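Local coordinates for glycosylation Associate Protein 1 (Streptococcus agalactiae serotype V, PDB 6OYC) that probably takes part, as a component of the Gap123 complex, in glycosylation and accessory Sec secretion of surface glycoproteins in Streptococcus agalactiae, at residues A[310-315]-A[423-428]; A[276-281]-A[291-296]. All coordinates share one frame; numbering follows the deposited sequence.

Contact 1 (A[310-315]-A[423-428]); sequences GKSNQV and YVRLII
The guanidinium of R425 reaches S312 and N313 edge-on. Its NH1 donates to both residues and so spends its two N-H groups on one short turn. The bond to S312 OG measures 3.0 Å from R425 NH1 and is nearly straight, with the hydroxyl oxygen in the guanidinium plane. N313 OD1 lies 2.9 Å from R425 NH1, also close to that plane. The amide of N313 is tilted against the guanidinium, 61° between the planes, and R425 NH1 meets OD1 25° from the carbonyl plane. In R425 the side chain starts out beside its own carbonyl carbon and bends at chi2 (64°), which brings NH1 to the side chains of S312 and N313. W487 of helix 484-502 makes a cation-pi contact with R425 and also touches S312 and N313. The ring of Y423 lies against the same turn. K311 O sits at the ring edge, 3.4 Å from Y423 CD1. K311 crosses the ring at a slant, its CB 3.9 Å from Y423 CE1, while its NZ forms a salt bridge with E422. V315 meets Y423 at about a right angle, with V315 CG1 3.8 Å from Y423 CD1. S312 CB lies 3.2 Å from Y423 O. The contact ties the approaches to two neighbouring parallel strands, 318-323 and 426-428, in a Rossmann-like sheet consistent with the C-terminal half of a GT-B fold.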
ATOM      1  N   GLY A 310      21.170   7.988   2.197  1.00 51.82           N
ATOM      2  CA  GLY A 310      22.579   8.218   1.921  1.00 49.04           C
ATOM      3  C   GLY A 310      23.513   7.045   2.083  1.00 50.42           C
ATOM      4  O   GLY A 310      24.732   7.236   2.006  1.00 53.83           O
ATOM      5  N   LYS A 311      23.001   5.829   2.286  1.00 49.79           N
ATOM      6  CA  LYS A 311      23.900   4.699   2.479  1.00 49.58           C
ATOM      7  C   LYS A 311      24.726   4.370   1.241  1.00 50.99           C
ATOM      8  O   LYS A 311      25.717   3.639   1.360  1.00 52.86           O
ATOM      9  CB  LYS A 311      23.119   3.461   2.924  1.00 52.72           C
ATOM     10  CG  LYS A 311      22.829   3.432   4.415  1.00 53.93           C
ATOM     11  CD  LYS A 311      22.960   2.019   4.977  1.00 55.20           C
ATOM     12  CE  LYS A 311      21.966   1.804   6.109  1.00 61.02           C
ATOM     13  NZ  LYS A 311      21.382   0.431   6.114  1.00 56.04           N
ATOM     14  N   SER A 312      24.372   4.889   0.064  1.00 46.58           N
ATOM     15  CA  SER A 312      25.192   4.619  -1.115  1.00 48.95           C
ATOM     16  C   SER A 312      26.569   5.268  -1.044  1.00 51.93           C
ATOM     17  O   SER A 312      27.398   5.011  -1.922  1.00 45.37           O
ATOM     18  CB  SER A 312      24.486   5.085  -2.394  1.00 45.68           C
ATOM     19  OG  SER A 312      24.558   6.490  -2.542  1.00 47.58           O
ATOM     20  N   ASN A 313      26.829   6.109  -0.039  1.00 53.95           N
ATOM     21  CA  ASN A 313      28.172   6.652   0.154  1.00 54.42           C
ATOM     22  C   ASN A 313      29.176   5.580   0.562  1.00 58.80           C
ATOM     23  O   ASN A 313      30.386   5.821   0.464  1.00 62.85           O
ATOM     24  CB  ASN A 313      28.141   7.774   1.205  1.00 52.73           C
ATOM     25  CG  ASN A 313      27.702   9.112   0.626  1.00 59.08           C
ATOM     26  OD1 ASN A 313      27.645   9.285  -0.591  1.00 66.35           O
ATOM     27  ND2 ASN A 313      27.395  10.060   1.493  1.00 57.64           N
ATOM     28  N   GLN A 314      28.697   4.403   0.977  1.00 54.37           N
ATOM     29  CA  GLN A 314      29.502   3.344   1.570  1.00 56.69           C
ATOM     30  C   GLN A 314      29.770   2.182   0.611  1.00 56.93           C
ATOM     31  O   GLN A 314      30.218   1.116   1.053  1.00 53.70           O
ATOM     32  CB  GLN A 314      28.812   2.828   2.845  1.00 58.28           C
ATOM     33  CG  GLN A 314      28.362   3.942   3.803  1.00 56.81           C
ATOM     34  CD  GLN A 314      27.360   3.474   4.859  1.00 62.80           C
ATOM     35  OE1 GLN A 314      27.040   2.283   4.961  1.00 65.83           O
ATOM     36  NE2 GLN A 314      26.858   4.420   5.651  1.00 63.37           N
ATOM     37  N   VAL A 315      29.516   2.354  -0.686  1.00 53.52           N
ATOM     38  CA  VAL A 315      29.790   1.301  -1.657  1.00 54.01           C
ATOM     39  C   VAL A 315      30.546   1.893  -2.832  1.00 49.73           C
ATOM     40  O   VAL A 315      30.374   3.064  -3.174  1.00 49.19           O
ATOM     41  CB  VAL A 315      28.500   0.599  -2.140  1.00 52.41           C
ATOM     42  CG1 VAL A 315      27.894  -0.218  -1.008  1.00 46.95           C
ATOM     43  CG2 VAL A 315      27.502   1.619  -2.668  1.00 49.24           C
ATOM     44  N   TYR A 423      21.339   0.969  -1.067  1.00 40.45           N
ATOM     45  CA  TYR A 423      22.642   1.421  -1.531  1.00 42.98           C
ATOM     46  C   TYR A 423      22.588   2.020  -2.933  1.00 41.53           C
ATOM     47  O   TYR A 423      23.630   2.180  -3.564  1.00 43.10           O
ATOM     48  CB  TYR A 423      23.651   0.265  -1.468  1.00 42.81           C
ATOM     49  CG  TYR A 423      23.893  -0.253  -0.055  1.00 46.25           C
ATOM     50  CD1 TYR A 423      24.673   0.472   0.850  1.00 45.67           C
ATOM     51  CD2 TYR A 423      23.330  -1.455   0.380  1.00 45.10           C
ATOM     52  CE1 TYR A 423      24.887   0.015   2.149  1.00 49.35           C
ATOM     53  CE2 TYR A 423      23.536  -1.919   1.675  1.00 48.30           C
ATOM     54  CZ  TYR A 423      24.314  -1.182   2.555  1.00 49.10           C
ATOM     55  OH  TYR A 423      24.517  -1.643   3.839  1.00 48.29           O
ATOM     56  N   VAL A 424      21.401   2.386  -3.423  1.00 40.79           N
ATOM     57  CA  VAL A 424      21.277   2.839  -4.801  1.00 38.52           C
ATOM     58  C   VAL A 424      21.752   4.281  -4.913  1.00 37.43           C
ATOM     59  O   VAL A 424      21.551   5.104  -4.019  1.00 37.91           O
ATOM     60  CB  VAL A 424      19.830   2.659  -5.308  1.00 40.64           C
ATOM     61  CG1 VAL A 424      19.523   3.580  -6.495  1.00 35.89           C
ATOM     62  CG2 VAL A 424      19.619   1.216  -5.744  1.00 37.60           C
ATOM     63  N   ARG A 425      22.423   4.576  -6.016  1.00 43.43           N
ATOM     64  CA  ARG A 425      22.931   5.917  -6.259  1.00 42.35           C
ATOM     65  C   ARG A 425      21.935   6.776  -7.030  1.00 38.50           C
ATOM     66  O   ARG A 425      21.793   7.974  -6.751  1.00 34.75           O
ATOM     67  CB  ARG A 425      24.254   5.818  -7.026  1.00 42.77           C
ATOM     68  CG  ARG A 425      25.109   7.063  -6.959  1.00 47.32           C
ATOM     69  CD  ARG A 425      25.573   7.348  -5.547  1.00 47.92           C
ATOM     70  NE  ARG A 425      26.557   8.419  -5.530  1.00 48.60           N
ATOM     71  CZ  ARG A 425      26.999   9.018  -4.428  1.00 55.62           C
ATOM     72  NH1 ARG A 425      26.542   8.653  -3.234  1.00 55.25           N
ATOM     73  NH2 ARG A 425      27.894   9.995  -4.525  1.00 55.85           N
ATOM     74  N   LEU A 426      21.233   6.182  -7.994  1.00 38.60           N
ATOM     75  CA  LEU A 426      20.447   6.959  -8.940  1.00 38.60           C
ATOM     76  C   LEU A 426      19.173   6.208  -9.303  1.00 36.79           C
ATOM     77  O   LEU A 426      19.219   5.007  -9.592  1.00 35.93           O
ATOM     78  CB  LEU A 426      21.268   7.261 -10.201  1.00 34.99           C
ATOM     79  CG  LEU A 426      20.649   8.167 -11.268  1.00 35.38           C
ATOM     80  CD1 LEU A 426      20.352   9.556 -10.710  1.00 33.56           C
ATOM     81  CD2 LEU A 426      21.577   8.259 -12.495  1.00 36.59           C
ATOM     82  N   ILE A 427      18.045   6.928  -9.295  1.00 35.87           N
ATOM     83  CA  ILE A 427      16.748   6.407  -9.716  1.00 34.34           C
ATOM     84  C   ILE A 427      16.439   6.946 -11.109  1.00 33.41           C
ATOM     85  O   ILE A 427      16.524   8.158 -11.346  1.00 36.29           O
ATOM     86  CB  ILE A 427      15.646   6.805  -8.713  1.00 34.79           C
ATOM     87  CG1 ILE A 427      15.683   5.909  -7.470  1.00 34.40           C
ATOM     88  CG2 ILE A 427      14.257   6.748  -9.352  1.00 35.58           C
ATOM     89  CD1 ILE A 427      14.861   6.481  -6.293  1.00 33.72           C
ATOM     90  N   ILE A 428      16.092   6.062 -12.037  1.00 32.52           N
ATOM     91  CA  ILE A 428      15.664   6.483 -13.370  1.00 35.30           C
ATOM     92  C   ILE A 428      14.266   5.938 -13.649  1.00 33.70           C
ATOM     93  O   ILE A 428      14.051   4.716 -13.690  1.00 29.59           O
ATOM     94  CB  ILE A 428      16.641   6.048 -14.473  1.00 33.70           C
ATOM     95  CG1 ILE A 428      17.990   6.750 -14.301  1.00 35.82           C
ATOM     96  CG2 ILE A 428      16.076   6.453 -15.828  1.00 34.10           C
ATOM     97  CD1 ILE A 428      18.965   6.473 -15.437  1.00 33.14           C
TER

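Contact 2 (A[276-281]-A[291-296]); sequences DAIICD and EKIDKP
The puckered ring of P296 turns its CG and CD edge to the carbonyl oxygen of D276. P296 CG lies 3.5 Å from D276 O. On the A277 side, P296 CB is 4.3 Å from A277 CB, a loose apolar contact. This is the return leg of a beta-alpha-beta crossover: strand 277-280, helix 283-292, then strand 297-299 at the end of the parallel sheet. The chain leaves the helix at I293, passes an inverse gamma turn centred on D294, and comes back to the sheet at P296. I278 reaches across to the returning chain. Its chi1 puts CG1 anti to the carbonyl carbon (-62°), and an extended chi2 carries I278 CD1 to K295 CB at 3.9 Å. The two side chains cross at about a right angle. I293 CG2 is further from I278 CD1, at 4.5 Å. The K295 amine turns elsewhere, to the backbone oxygens of A275 and S273. D276 OD2 likewise bonds to L251 N on the neighbouring strand 250-255. The main polar link is between backbones: I278 N donates to P296 O over 2.8 Å, with a C=O...N angle of 163°.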
ATOM      1  N   ASP A 276     -12.569  21.434   9.654  1.00 36.25           N
ATOM      2  CA  ASP A 276     -11.812  22.530  10.243  1.00 39.05           C
ATOM      3  C   ASP A 276     -10.512  22.792   9.490  1.00 41.59           C
ATOM      4  O   ASP A 276     -10.020  23.928   9.517  1.00 45.68           O
ATOM      5  CB  ASP A 276     -11.530  22.255  11.728  1.00 40.01           C
ATOM      6  CG  ASP A 276     -12.813  22.133  12.549  1.00 42.48           C
ATOM      7  OD1 ASP A 276     -13.437  23.181  12.826  1.00 44.58           O
ATOM      8  OD2 ASP A 276     -13.213  20.993  12.895  1.00 40.24           O
ATOM      9  N   ALA A 277      -9.958  21.779   8.815  1.00 37.32           N
ATOM     10  CA  ALA A 277      -8.798  21.947   7.941  1.00 37.67           C
ATOM     11  C   ALA A 277      -8.767  20.807   6.930  1.00 37.71           C
ATOM     12  O   ALA A 277      -9.356  19.741   7.144  1.00 34.54           O
ATOM     13  CB  ALA A 277      -7.480  21.996   8.727  1.00 36.91           C
ATOM     14  N   ILE A 278      -8.078  21.053   5.814  1.00 36.94           N
ATOM     15  CA  ILE A 278      -7.907  20.062   4.762  1.00 33.73           C
ATOM     16  C   ILE A 278      -6.418  19.857   4.537  1.00 38.30           C
ATOM     17  O   ILE A 278      -5.657  20.828   4.476  1.00 41.48           O
ATOM     18  CB  ILE A 278      -8.612  20.476   3.459  1.00 35.75           C
ATOM     19  CG1 ILE A 278     -10.121  20.605   3.695  1.00 36.81           C
ATOM     20  CG2 ILE A 278      -8.342  19.460   2.369  1.00 30.48           C
ATOM     21  CD1 ILE A 278     -10.814  21.502   2.718  1.00 36.48           C
ATOM     22  N   ILE A 279      -6.007  18.595   4.449  1.00 35.64           N
ATOM     23  CA  ILE A 279      -4.653  18.195   4.080  1.00 38.09           C
ATOM     24  C   ILE A 279      -4.692  17.594   2.684  1.00 39.28           C
ATOM     25  O   ILE A 279      -5.600  16.810   2.369  1.00 38.85           O
ATOM     26  CB  ILE A 279      -4.073  17.144   5.047  1.00 36.50           C
ATOM     27  CG1 ILE A 279      -3.925  17.677   6.464  1.00 36.83           C
ATOM     28  CG2 ILE A 279      -2.723  16.630   4.523  1.00 39.67           C
ATOM     29  CD1 ILE A 279      -3.729  16.554   7.467  1.00 36.65           C
ATOM     30  N   CYS A 280      -3.692  17.907   1.861  1.00 33.60           N
ATOM     31  CA  CYS A 280      -3.483  17.039   0.709  1.00 40.82           C
ATOM     32  C   CYS A 280      -2.006  16.922   0.377  1.00 38.48           C
ATOM     33  O   CYS A 280      -1.165  17.711   0.827  1.00 40.11           O
ATOM     34  CB  CYS A 280      -4.263  17.492  -0.527  1.00 42.66           C
ATOM     35  SG  CYS A 280      -4.024  19.175  -0.882  1.00 60.13           S
ATOM     36  N   ASP A 281      -1.708  15.897  -0.413  1.00 37.38           N
ATOM     37  CA  ASP A 281      -0.351  15.600  -0.836  1.00 38.75           C
ATOM     38  C   ASP A 281       0.091  16.416  -2.049  1.00 41.44           C
ATOM     39  O   ASP A 281       1.279  16.399  -2.385  1.00 43.87           O
ATOM     40  CB  ASP A 281      -0.220  14.100  -1.146  1.00 34.29           C
ATOM     41  CG  ASP A 281      -1.123  13.649  -2.282  1.00 37.38           C
ATOM     42  OD1 ASP A 281      -2.309  14.035  -2.312  1.00 39.67           O
ATOM     43  OD2 ASP A 281      -0.650  12.911  -3.170  1.00 40.84           O
ATOM     44  N   GLU A 291      -9.021  27.562  -4.110  1.00 54.90           N
ATOM     45  CA  GLU A 291      -9.834  28.346  -5.031  1.00 54.45           C
ATOM     46  C   GLU A 291     -11.313  28.216  -4.705  1.00 59.22           C
ATOM     47  O   GLU A 291     -12.046  29.214  -4.706  1.00 63.67           O
ATOM     48  CB  GLU A 291      -9.560  27.892  -6.465  1.00 61.90           C
ATOM     49  CG  GLU A 291     -10.311  28.634  -7.566  1.00 67.09           C
ATOM     50  CD  GLU A 291      -9.611  28.501  -8.927  1.00 79.55           C
ATOM     51  OE1 GLU A 291      -9.577  29.494  -9.690  1.00 80.66           O
ATOM     52  OE2 GLU A 291      -9.086  27.400  -9.226  1.00 77.14           O
ATOM     53  N   LYS A 292     -11.774  27.000  -4.406  1.00 54.20           N
ATOM     54  CA  LYS A 292     -13.210  26.781  -4.353  1.00 50.97           C
ATOM     55  C   LYS A 292     -13.801  26.966  -2.965  1.00 52.66           C
ATOM     56  O   LYS A 292     -14.977  27.317  -2.858  1.00 53.46           O
ATOM     57  CB  LYS A 292     -13.570  25.388  -4.879  1.00 52.57           C
ATOM     58  CG  LYS A 292     -15.075  25.249  -5.200  1.00 55.05           C
ATOM     59  CD  LYS A 292     -15.374  23.992  -5.998  1.00 52.10           C
ATOM     60  CE  LYS A 292     -16.854  23.885  -6.351  1.00 46.60           C
ATOM     61  NZ  LYS A 292     -17.168  22.656  -7.171  1.00 49.63           N
ATOM     62  N   ILE A 293     -13.051  26.743  -1.890  1.00 49.36           N
ATOM     63  CA  ILE A 293     -13.638  26.928  -0.571  1.00 50.54           C
ATOM     64  C   ILE A 293     -12.651  27.629   0.339  1.00 47.71           C
ATOM     65  O   ILE A 293     -11.433  27.503   0.204  1.00 49.46           O
ATOM     66  CB  ILE A 293     -14.132  25.614   0.079  1.00 54.51           C
ATOM     67  CG1 ILE A 293     -14.991  25.943   1.320  1.00 54.21           C
ATOM     68  CG2 ILE A 293     -12.964  24.712   0.429  1.00 49.74           C
ATOM     69  CD1 ILE A 293     -15.718  24.762   1.989  1.00 47.68           C
ATOM     70  N   ASP A 294     -13.212  28.397   1.263  1.00 53.49           N
ATOM     71  CA  ASP A 294     -12.466  29.129   2.268  1.00 52.72           C
ATOM     72  C   ASP A 294     -12.284  28.212   3.469  1.00 54.54           C
ATOM     73  O   ASP A 294     -13.051  28.230   4.440  1.00 53.08           O
ATOM     74  CB  ASP A 294     -13.204  30.408   2.630  1.00 60.44           C
ATOM     75  CG  ASP A 294     -12.365  31.333   3.452  1.00 76.59           C
ATOM     76  OD1 ASP A 294     -11.195  31.557   3.063  1.00 82.05           O
ATOM     77  OD2 ASP A 294     -12.873  31.834   4.483  1.00 82.96           O
ATOM     78  N   LYS A 295     -11.257  27.376   3.374  1.00 49.76           N
ATOM     79  CA  LYS A 295     -10.830  26.491   4.442  1.00 44.27           C
ATOM     80  C   LYS A 295      -9.314  26.476   4.452  1.00 45.58           C
ATOM     81  O   LYS A 295      -8.682  26.603   3.395  1.00 46.95           O
ATOM     82  CB  LYS A 295     -11.340  25.052   4.257  1.00 46.21           C
ATOM     83  CG  LYS A 295     -12.830  24.854   4.470  1.00 45.03           C
ATOM     84  CD  LYS A 295     -13.212  25.027   5.928  1.00 41.89           C
ATOM     85  CE  LYS A 295     -14.707  24.813   6.088  1.00 39.18           C
ATOM     86  NZ  LYS A 295     -15.149  24.806   7.510  1.00 40.15           N
ATOM     87  N   PRO A 296      -8.703  26.320   5.620  1.00 43.30           N
ATOM     88  CA  PRO A 296      -7.258  26.056   5.648  1.00 40.83           C
ATOM     89  C   PRO A 296      -6.959  24.777   4.872  1.00 42.67           C
ATOM     90  O   PRO A 296      -7.536  23.719   5.133  1.00 40.28           O
ATOM     91  CB  PRO A 296      -6.946  25.917   7.146  1.00 39.07           C
ATOM     92  CG  PRO A 296      -8.185  26.437   7.873  1.00 39.07           C
ATOM     93  CD  PRO A 296      -9.333  26.241   6.951  1.00 37.00           C
TER

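Overall arrangement
Both contacts are partly buried; contact 1 includes exposed residues among those that touch, contact 2 none. They belong to different parallel sheets. Contact 2 belongs to the seven-stranded sheet and joins successive elements of one crossover. Contact 1 belongs to the six-stranded sheet and joins segments 108 residues apart, at the start of two adjacent strands. Their centres are 37 Å apart and their nearest atoms about 17 Å. The chemistry differs accordingly. Contact 1 relies on side chains, an arginine shared by two acceptors beside a packed tyrosine ring. Contact 2 relies on a backbone bond with light apolar packing. It also buries less surface, 238 Å² against 359 Å².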